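Long-range contacts in putative PAS/PAC sensor protein (Nakamurella multipartita DSM 44233, PDB 6HMJ), which acts as a blue-light receptor with a bound flavin mononucleotide chromophore and mediates RNA binding and translational regulation: residues A[73-78]-A[89-94]; A[165-170]-A[204-209]; A[253-258]-A[337-342]. All coordinates share one frame; numbering follows the deposited sequence.

The three interactions follow one another along an elongated chain and do not touch. No two share a strand or helix. Interaction 1 is buried and lies in the sheet of the N-terminal PAS domain. Interaction 2 is a surface contact between helix ends near the middle. Interaction 3 is partly buried and sits in the flavin-binding PAS domain, with its centre about 104 Å from that of interaction 1. The chemistry changes with place. Interaction 1 is a regular set of backbone bonds, interaction 2 has van der Waals contact and no hydrogen bond across it, and interaction 3 combines one weak backbone bond with a water bridge. Interactions 1 and 3 both touch the second subunit.

Interaction 1: residues A[73-78]-A[89-94]; sequences PVVVNH and PAMTTL
V74 and L94 are joined by two backbone hydrogen bonds, and the same pattern recurs at V76 with T92 and at H78 with A90. V74 N meets L94 O at 3.0 Å. V75 with T93 and N77 with M91 are the non-hydrogen-bonded pairs between. There V75 CA lies 3.3 Å from T92 O in a CA-H...O contact.

These segments form part of the beta hairpin of strands 74-82 and 85-97 in the antiparallel PAS sheet. Strand 74-82 is an outermost strand of the sheet within this chain. Strand 105-112 flanks 85-97 on its other side.

The polar side-chain contact is between H78 and T92. NE2 of H78 and OG1 of T92 are hydrogen-bonded at 2.8 Å, with OG1 at the ring edge near its plane. The chi1 of H78 is 64°, which sets its ring between backbone N and carbonyl carbon and carries it across to the other strand, with A90 C over the centre of one face. H78 CE1 approaches A90 CB at 3.4 Å. T92 OG1 also bonds W60 NE1, and W60 packs edge-to-face with the H78 ring. W60 belongs to helix 54-70, which packs on the face of V74, V76 and H78.

Each face of the sheet has one apolar pair. On the face of V75, N77, M91 and T93, V75 CG1 touches M91 CG at 3.6 Å, the two side chains meeting at a slant. N77 OD1, a polar atom, lies 3.7 Å from the same M91 CG methylene. On the other face V74 CB lies 4.3 Å from L94 CD1. The second subunit packs on the V75 face, with its F12 on V75 and its T93 on T93. R116 of that subunit bonds H78 O and A90 O.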
loop_
_atom_site.group_PDB
_atom_site.type_symbol
_atom_site.label_atom_id
_atom_site.label_comp_id
_atom_site.label_asym_id
_atom_site.label_seq_id
_atom_site.Cartn_x
_atom_site.Cartn_y
_atom_site.Cartn_z
ATOM N N PRO A 73 29.192 -35.413 -38.099
ATOM C CA PRO A 73 29.442 -34.099 -37.494
ATOM C C PRO A 73 30.097 -34.223 -36.126
ATOM O O PRO A 73 29.898 -35.199 -35.401
ATOM C CB PRO A 73 28.042 -33.484 -37.396
ATOM C CG PRO A 73 27.302 -34.102 -38.527
ATOM C CD PRO A 73 27.822 -35.512 -38.636
ATOM N N VAL A 74 30.885 -33.208 -35.778
ATOM C CA VAL A 74 31.616 -33.179 -34.515
ATOM C C VAL A 74 31.541 -31.775 -33.936
ATOM O O VAL A 74 31.588 -30.783 -34.672
ATOM C CB VAL A 74 33.090 -33.600 -34.705
ATOM C CG1 VAL A 74 33.806 -33.654 -33.363
ATOM C CG2 VAL A 74 33.179 -34.938 -35.427
ATOM N N VAL A 75 31.419 -31.691 -32.612
ATOM C CA VAL A 75 31.452 -30.423 -31.894
ATOM C C VAL A 75 32.489 -30.524 -30.786
ATOM O O VAL A 75 32.548 -31.528 -30.068
ATOM C CB VAL A 75 30.071 -30.052 -31.314
ATOM C CG1 VAL A 75 30.163 -28.765 -30.509
ATOM C CG2 VAL A 75 29.042 -29.923 -32.428
ATOM N N VAL A 76 33.301 -29.479 -30.643
ATOM C CA VAL A 76 34.372 -29.436 -29.654
ATOM C C VAL A 76 34.263 -28.123 -28.890
ATOM O O VAL A 76 34.328 -27.045 -29.493
ATOM C CB VAL A 76 35.762 -29.573 -30.297
ATOM C CG1 VAL A 76 36.854 -29.338 -29.263
ATOM C CG2 VAL A 76 35.916 -30.950 -30.930
ATOM N N ASN A 77 34.110 -28.213 -27.572
ATOM C CA ASN A 77 34.125 -27.041 -26.709
ATOM C C ASN A 77 35.560 -26.701 -26.332
ATOM O O ASN A 77 36.354 -27.589 -26.009
ATOM C CB ASN A 77 33.300 -27.290 -25.445
ATOM C CG ASN A 77 31.838 -27.565 -25.744
ATOM O OD1 ASN A 77 31.330 -27.209 -26.806
ATOM N ND2 ASN A 77 31.154 -28.201 -24.801
ATOM N N HIS A 78 35.887 -25.414 -26.366
ATOM C CA HIS A 78 37.254 -24.969 -26.132
ATOM C C HIS A 78 37.244 -23.482 -25.800
ATOM O O HIS A 78 36.187 -22.859 -25.668
ATOM C CB HIS A 78 38.134 -25.246 -27.351
ATOM C CG HIS A 78 37.720 -24.489 -28.574
ATOM N ND1 HIS A 78 38.146 -23.205 -28.833
ATOM C CD2 HIS A 78 36.910 -24.832 -29.604
ATOM C CE1 HIS A 78 37.625 -22.792 -29.973
ATOM N NE2 HIS A 78 36.869 -23.759 -30.461
ATOM N N PRO A 89 35.095 -18.065 -24.121
ATOM C CA PRO A 89 34.512 -19.379 -24.408
ATOM C C PRO A 89 34.157 -19.493 -25.880
ATOM O O PRO A 89 33.692 -18.535 -26.501
ATOM C CB PRO A 89 33.265 -19.414 -23.523
ATOM C CG PRO A 89 32.862 -17.985 -23.415
ATOM C CD PRO A 89 34.147 -17.191 -23.407
ATOM N N ALA A 90 34.379 -20.679 -26.441
ATOM C CA ALA A 90 34.178 -20.879 -27.865
ATOM C C ALA A 90 33.731 -22.309 -28.126
ATOM O O ALA A 90 33.722 -23.160 -27.234
ATOM C CB ALA A 90 35.452 -20.560 -28.653
ATOM N N MET A 91 33.359 -22.558 -29.381
ATOM C CA MET A 91 32.847 -23.854 -29.803
ATOM C C MET A 91 33.100 -23.987 -31.298
ATOM O O MET A 91 32.839 -23.049 -32.058
ATOM C CB MET A 91 31.351 -23.979 -29.485
ATOM C CG MET A 91 30.707 -25.300 -29.900
ATOM S SD MET A 91 29.104 -25.105 -30.717
ATOM C CE MET A 91 29.567 -24.189 -32.186
ATOM N N THR A 92 33.624 -25.138 -31.710
ATOM C CA THR A 92 33.858 -25.431 -33.117
ATOM C C THR A 92 32.899 -26.523 -33.563
ATOM O O THR A 92 32.744 -27.537 -32.874
ATOM C CB THR A 92 35.302 -25.879 -33.363
ATOM O OG1 THR A 92 36.201 -24.837 -32.969
ATOM C CG2 THR A 92 35.524 -26.202 -34.836
ATOM N N THR A 93 32.256 -26.306 -34.704
ATOM C CA THR A 93 31.427 -27.313 -35.348
ATOM C C THR A 93 32.102 -27.747 -36.642
ATOM O O THR A 93 32.592 -26.911 -37.408
ATOM C CB THR A 93 30.025 -26.772 -35.637
ATOM O OG1 THR A 93 29.417 -26.334 -34.416
ATOM C CG2 THR A 93 29.152 -27.845 -36.272
ATOM N N LEU A 94 32.115 -29.055 -36.887
ATOM C CA LEU A 94 32.793 -29.628 -38.042
ATOM C C LEU A 94 31.808 -30.503 -38.801
ATOM O O LEU A 94 31.232 -31.432 -38.226
ATOM C CB LEU A 94 34.017 -30.443 -37.613
ATOM C CG LEU A 94 35.060 -29.714 -36.765
ATOM C CD1 LEU A 94 35.934 -30.717 -36.031
ATOM C CD2 LEU A 94 35.915 -28.788 -37.616
#

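Interaction 2: residues A[165-170]-A[204-209]; sequences SSQSNR and GCPAPS
The flat side-chain amide of Q167 reaches the ring of P206 with its nitrogen, NE2 lying 4.0 Å from ring atom CG. The two side chains cross at about a right angle. A closer touch comes from the aliphatic root, where Q167 CB lies 3.6 Å from P206 CD. The Q167 chain bends at chi2 (-53°), which brings the amide back beside the ring.

Two helix C-termini meet here, and each ends in a Schellman motif. N169 closes helix 154-167 and G204 closes helix 192-202, both with the positive phi of that motif, 111° at G204. Backbone bonds turn the first chain end back, R170 N to S165 O and N169 N to S166 O. R170 NE makes a weak hydrogen bond to M203 O, just before G204. The first helix lies in the ANTAR region, a family generally assigned to RNA binding.

No hydrogen bond crosses between the two segments. S168 OG is hydrogen-bonded to H164 O in the last turn of helix 154-167. That leaves its methylene to face the other chain end, with S168 CB 4.0 Å from C205 SG.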
loop_
_atom_site.group_PDB
_atom_site.type_symbol
_atom_site.label_atom_id
_atom_site.label_comp_id
_atom_site.label_asym_id
_atom_site.label_seq_id
_atom_site.Cartn_x
_atom_site.Cartn_y
_atom_site.Cartn_z
ATOM N N SER A 165 5.309 -9.258 11.055
ATOM C CA SER A 165 5.914 -10.369 10.327
ATOM C C SER A 165 6.467 -11.406 11.294
ATOM O O SER A 165 6.284 -12.613 11.103
ATOM C CB SER A 165 7.016 -9.852 9.406
ATOM O OG SER A 165 6.496 -8.925 8.472
ATOM N N SER A 166 7.141 -10.945 12.349
ATOM C CA SER A 166 7.657 -11.851 13.367
ATOM C C SER A 166 6.524 -12.588 14.072
ATOM O O SER A 166 6.555 -13.817 14.204
ATOM C CB SER A 166 8.497 -11.061 14.372
ATOM O OG SER A 166 9.157 -11.921 15.281
ATOM N N GLN A 167 5.511 -11.851 14.536
ATOM C CA GLN A 167 4.455 -12.463 15.337
ATOM C C GLN A 167 3.670 -13.503 14.547
ATOM O O GLN A 167 3.207 -14.495 15.121
ATOM C CB GLN A 167 3.511 -11.387 15.879
ATOM C CG GLN A 167 4.158 -10.432 16.874
ATOM C CD GLN A 167 4.847 -11.157 18.019
ATOM O OE1 GLN A 167 6.019 -11.524 17.918
ATOM N NE2 GLN A 167 4.120 -11.370 19.109
ATOM N N SER A 168 3.507 -13.300 13.242
ATOM C CA SER A 168 2.804 -14.252 12.393
ATOM C C SER A 168 3.743 -15.268 11.753
ATOM O O SER A 168 3.293 -16.089 10.947
ATOM C CB SER A 168 2.023 -13.513 11.303
ATOM O OG SER A 168 2.884 -12.730 10.494
ATOM N N ASN A 169 5.026 -15.241 12.111
ATOM C CA ASN A 169 6.033 -16.125 11.526
ATOM C C ASN A 169 5.959 -16.100 9.999
ATOM O O ASN A 169 5.873 -17.134 9.332
ATOM C CB ASN A 169 5.881 -17.547 12.066
ATOM C CG ASN A 169 7.039 -18.443 11.677
ATOM O OD1 ASN A 169 7.951 -18.025 10.963
ATOM N ND2 ASN A 169 7.017 -19.681 12.159
ATOM N N ARG A 170 6.001 -14.889 9.449
ATOM C CA ARG A 170 5.987 -14.664 8.014
ATOM C C ARG A 170 7.182 -13.804 7.629
ATOM O O ARG A 170 7.733 -13.064 8.449
ATOM C CB ARG A 170 4.695 -13.965 7.565
ATOM C CG ARG A 170 3.440 -14.793 7.723
ATOM C CD ARG A 170 2.189 -13.948 7.489
ATOM N NE ARG A 170 0.971 -14.757 7.503
ATOM C CZ ARG A 170 0.180 -14.968 6.452
ATOM N NH1 ARG A 170 0.446 -14.420 5.271
ATOM N NH2 ARG A 170 -0.898 -15.725 6.589
ATOM N N GLY A 204 -2.589 -14.263 11.498
ATOM C CA GLY A 204 -1.886 -14.985 12.539
ATOM C C GLY A 204 -1.305 -14.118 13.632
ATOM O O GLY A 204 -0.857 -14.660 14.651
ATOM N N CYS A 205 -1.298 -12.798 13.471
ATOM C CA CYS A 205 -0.835 -11.939 14.547
ATOM C C CYS A 205 -1.760 -12.089 15.753
ATOM O O CYS A 205 -2.968 -12.299 15.598
ATOM C CB CYS A 205 -0.789 -10.483 14.093
ATOM S SG CYS A 205 0.283 -10.181 12.669
ATOM N N PRO A 206 -1.227 -11.994 16.968
ATOM C CA PRO A 206 -2.078 -12.178 18.150
ATOM C C PRO A 206 -3.115 -11.074 18.266
ATOM O O PRO A 206 -2.928 -9.953 17.784
ATOM C CB PRO A 206 -1.088 -12.146 19.321
ATOM C CG PRO A 206 0.128 -11.460 18.799
ATOM C CD PRO A 206 0.171 -11.681 17.319
ATOM N N ALA A 207 -4.223 -11.407 18.923
ATOM C CA ALA A 207 -5.321 -10.464 19.052
ATOM C C ALA A 207 -4.902 -9.278 19.920
ATOM O O ALA A 207 -4.070 -9.419 20.820
ATOM C CB ALA A 207 -6.541 -11.146 19.662
ATOM N N PRO A 208 -5.466 -8.094 19.672
ATOM C CA PRO A 208 -5.132 -6.939 20.511
ATOM C C PRO A 208 -5.500 -7.180 21.966
ATOM O O PRO A 208 -6.263 -8.087 22.307
ATOM C CB PRO A 208 -5.968 -5.800 19.907
ATOM C CG PRO A 208 -6.290 -6.248 18.522
ATOM C CD PRO A 208 -6.414 -7.737 18.602
ATOM N N SER A 209 -4.936 -6.346 22.835
ATOM C CA SER A 209 -5.245 -6.428 24.252
ATOM C C SER A 209 -6.700 -6.033 24.498
ATOM O O SER A 209 -7.345 -5.376 23.675
ATOM C CB SER A 209 -4.306 -5.528 25.055
ATOM O OG SER A 209 -4.722 -5.439 26.405
#

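Interaction 3: residues A[253-258]-A[337-342]; sequences DVTAPD and AGRVTH
An Asx turn and a classic beta bulge meet beside the flavin pocket. D253 and H342 form an antiparallel non-hydrogen-bonded pair between strands 250-253 and 340-346. The D253 carboxylate stacks over one face of the H342 ring, displaced toward its rim, with the planes 23° apart. CG of D253 is anti to the backbone N (chi1 -177°), which lays the carboxylate there. A bridging water donates to D253 OD2 at 2.7 Å and is hydrogen-bonded to H342 NE2 at 2.6 Å. OD1 of D253 accepts from T255 N at 2.8 Å, which makes the Asx turn. Both carboxylate oxygens are thus gripped.

The direct backbone bond is weak: V254 N to T341 O, 3.1 Å with 131° at the hydrogen. V254 CG2 lies against that carbonyl and 4.1 Å from V340 CG1. The V254 side chain is about 5 Å from the flavin mononucleotide.

The extended R339 side chain crosses T255 at about a right angle. T255 OG1 sits over one face of the guanidinium, 3.2 Å from NH2, but the angle is too poor for a hydrogen bond. T341 OG1 and H342 ND1 are hydrogen-bonded at 2.9 Å, which fixes the ring from its other nitrogen. T341 and H342 both face V333 of strand 323-334, the bulge in strand 340-346. The strands belong to the antiparallel sheet of a PAS fold, here the flavin-binding light-oxygen-voltage type.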
loop_
_atom_site.group_PDB
_atom_site.type_symbol
_atom_site.label_atom_id
_atom_site.label_comp_id
_atom_site.label_asym_id
_atom_site.label_seq_id
_atom_site.Cartn_x
_atom_site.Cartn_y
_atom_site.Cartn_z
ATOM N N ASP A 253 -29.170 6.794 39.332
ATOM C CA ASP A 253 -29.597 7.174 40.677
ATOM C C ASP A 253 -28.918 6.247 41.678
ATOM O O ASP A 253 -29.327 5.096 41.852
ATOM C CB ASP A 253 -31.118 7.109 40.793
ATOM C CG ASP A 253 -31.621 7.567 42.144
ATOM O OD1 ASP A 253 -30.789 7.804 43.042
ATOM O OD2 ASP A 253 -32.853 7.693 42.306
ATOM N N VAL A 254 -27.877 6.754 42.348
ATOM C CA VAL A 254 -27.146 5.945 43.321
ATOM C C VAL A 254 -27.843 5.901 44.668
ATOM O O VAL A 254 -27.316 5.289 45.608
ATOM C CB VAL A 254 -25.699 6.450 43.498
ATOM C CG1 VAL A 254 -24.909 6.238 42.207
ATOM C CG2 VAL A 254 -25.675 7.917 43.904
ATOM N N THR A 255 -29.006 6.541 44.796
ATOM C CA THR A 255 -29.849 6.387 45.975
ATOM C C THR A 255 -30.758 5.171 45.873
ATOM O O THR A 255 -31.266 4.704 46.898
ATOM C CB THR A 255 -30.698 7.653 46.172
ATOM O OG1 THR A 255 -29.868 8.719 46.651
ATOM C CG2 THR A 255 -31.843 7.419 47.152
ATOM N N ALA A 256 -30.968 4.649 44.668
ATOM C CA ALA A 256 -31.813 3.491 44.436
ATOM C C ALA A 256 -30.989 2.210 44.410
ATOM O O ALA A 256 -29.776 2.239 44.176
ATOM C CB ALA A 256 -32.565 3.657 43.117
ATOM N N PRO A 257 -31.620 1.058 44.639
ATOM C CA PRO A 257 -30.857 -0.198 44.699
ATOM C C PRO A 257 -30.259 -0.558 43.346
ATOM O O PRO A 257 -30.948 -0.551 42.324
ATOM C CB PRO A 257 -31.895 -1.230 45.158
ATOM C CG PRO A 257 -33.219 -0.634 44.825
ATOM C CD PRO A 257 -33.055 0.854 44.910
ATOM N N ASP A 258 -28.965 -0.880 43.354
ATOM C CA ASP A 258 -28.216 -1.308 42.174
ATOM C C ASP A 258 -27.898 -0.164 41.217
ATOM O O ASP A 258 -27.566 -0.408 40.054
ATOM C CB ASP A 258 -28.953 -2.420 41.415
ATOM C CG ASP A 258 -28.010 -3.286 40.586
ATOM O OD1 ASP A 258 -26.838 -3.444 40.988
ATOM O OD2 ASP A 258 -28.437 -3.809 39.534
ATOM N N ALA A 337 -27.269 19.320 50.521
ATOM C CA ALA A 337 -26.576 18.940 51.746
ATOM C C ALA A 337 -25.200 18.340 51.490
ATOM O O ALA A 337 -24.479 18.057 52.452
ATOM C CB ALA A 337 -27.424 17.946 52.545
ATOM N N GLY A 338 -24.820 18.138 50.231
ATOM C CA GLY A 338 -23.541 17.547 49.901
ATOM C C GLY A 338 -23.576 16.059 49.649
ATOM O O GLY A 338 -22.512 15.446 49.508
ATOM N N ARG A 339 -24.762 15.458 49.591
ATOM C CA ARG A 339 -24.914 14.026 49.383
ATOM C C ARG A 339 -24.891 13.707 47.895
ATOM O O ARG A 339 -25.580 14.359 47.106
ATOM C CB ARG A 339 -26.233 13.556 50.000
ATOM C CG ARG A 339 -26.570 12.086 49.795
ATOM C CD ARG A 339 -28.055 11.860 50.028
ATOM N NE ARG A 339 -28.434 10.454 49.964
ATOM C CZ ARG A 339 -29.690 10.022 49.893
ATOM N NH1 ARG A 339 -30.694 10.888 49.867
ATOM N NH2 ARG A 339 -29.942 8.722 49.840
ATOM N N VAL A 340 -24.105 12.700 47.519
ATOM C CA VAL A 340 -24.089 12.232 46.136
ATOM C C VAL A 340 -25.378 11.454 45.897
ATOM O O VAL A 340 -25.557 10.354 46.426
ATOM C CB VAL A 340 -22.859 11.367 45.844
ATOM C CG1 VAL A 340 -22.875 10.902 44.393
ATOM C CG2 VAL A 340 -21.580 12.132 46.141
ATOM N N THR A 341 -26.276 12.019 45.098
ATOM C CA THR A 341 -27.542 11.369 44.788
ATOM C C THR A 341 -27.563 10.733 43.404
ATOM O O THR A 341 -28.222 9.705 43.225
ATOM C CB THR A 341 -28.700 12.365 44.932
ATOM O OG1 THR A 341 -28.684 13.304 43.855
ATOM C CG2 THR A 341 -28.598 13.121 46.239
ATOM N N HIS A 342 -26.852 11.299 42.427
ATOM C CA HIS A 342 -26.773 10.726 41.090
ATOM C C HIS A 342 -25.327 10.726 40.599
ATOM O O HIS A 342 -24.427 11.297 41.222
ATOM C CB HIS A 342 -27.641 11.485 40.071
ATOM C CG HIS A 342 -29.111 11.421 40.346
ATOM N ND1 HIS A 342 -29.708 12.115 41.376
ATOM C CD2 HIS A 342 -30.106 10.746 39.723
ATOM C CE1 HIS A 342 -31.006 11.876 41.372
ATOM N NE2 HIS A 342 -31.273 11.046 40.379
HETATM O O HOH W 1 -33.441 9.620 40.471
#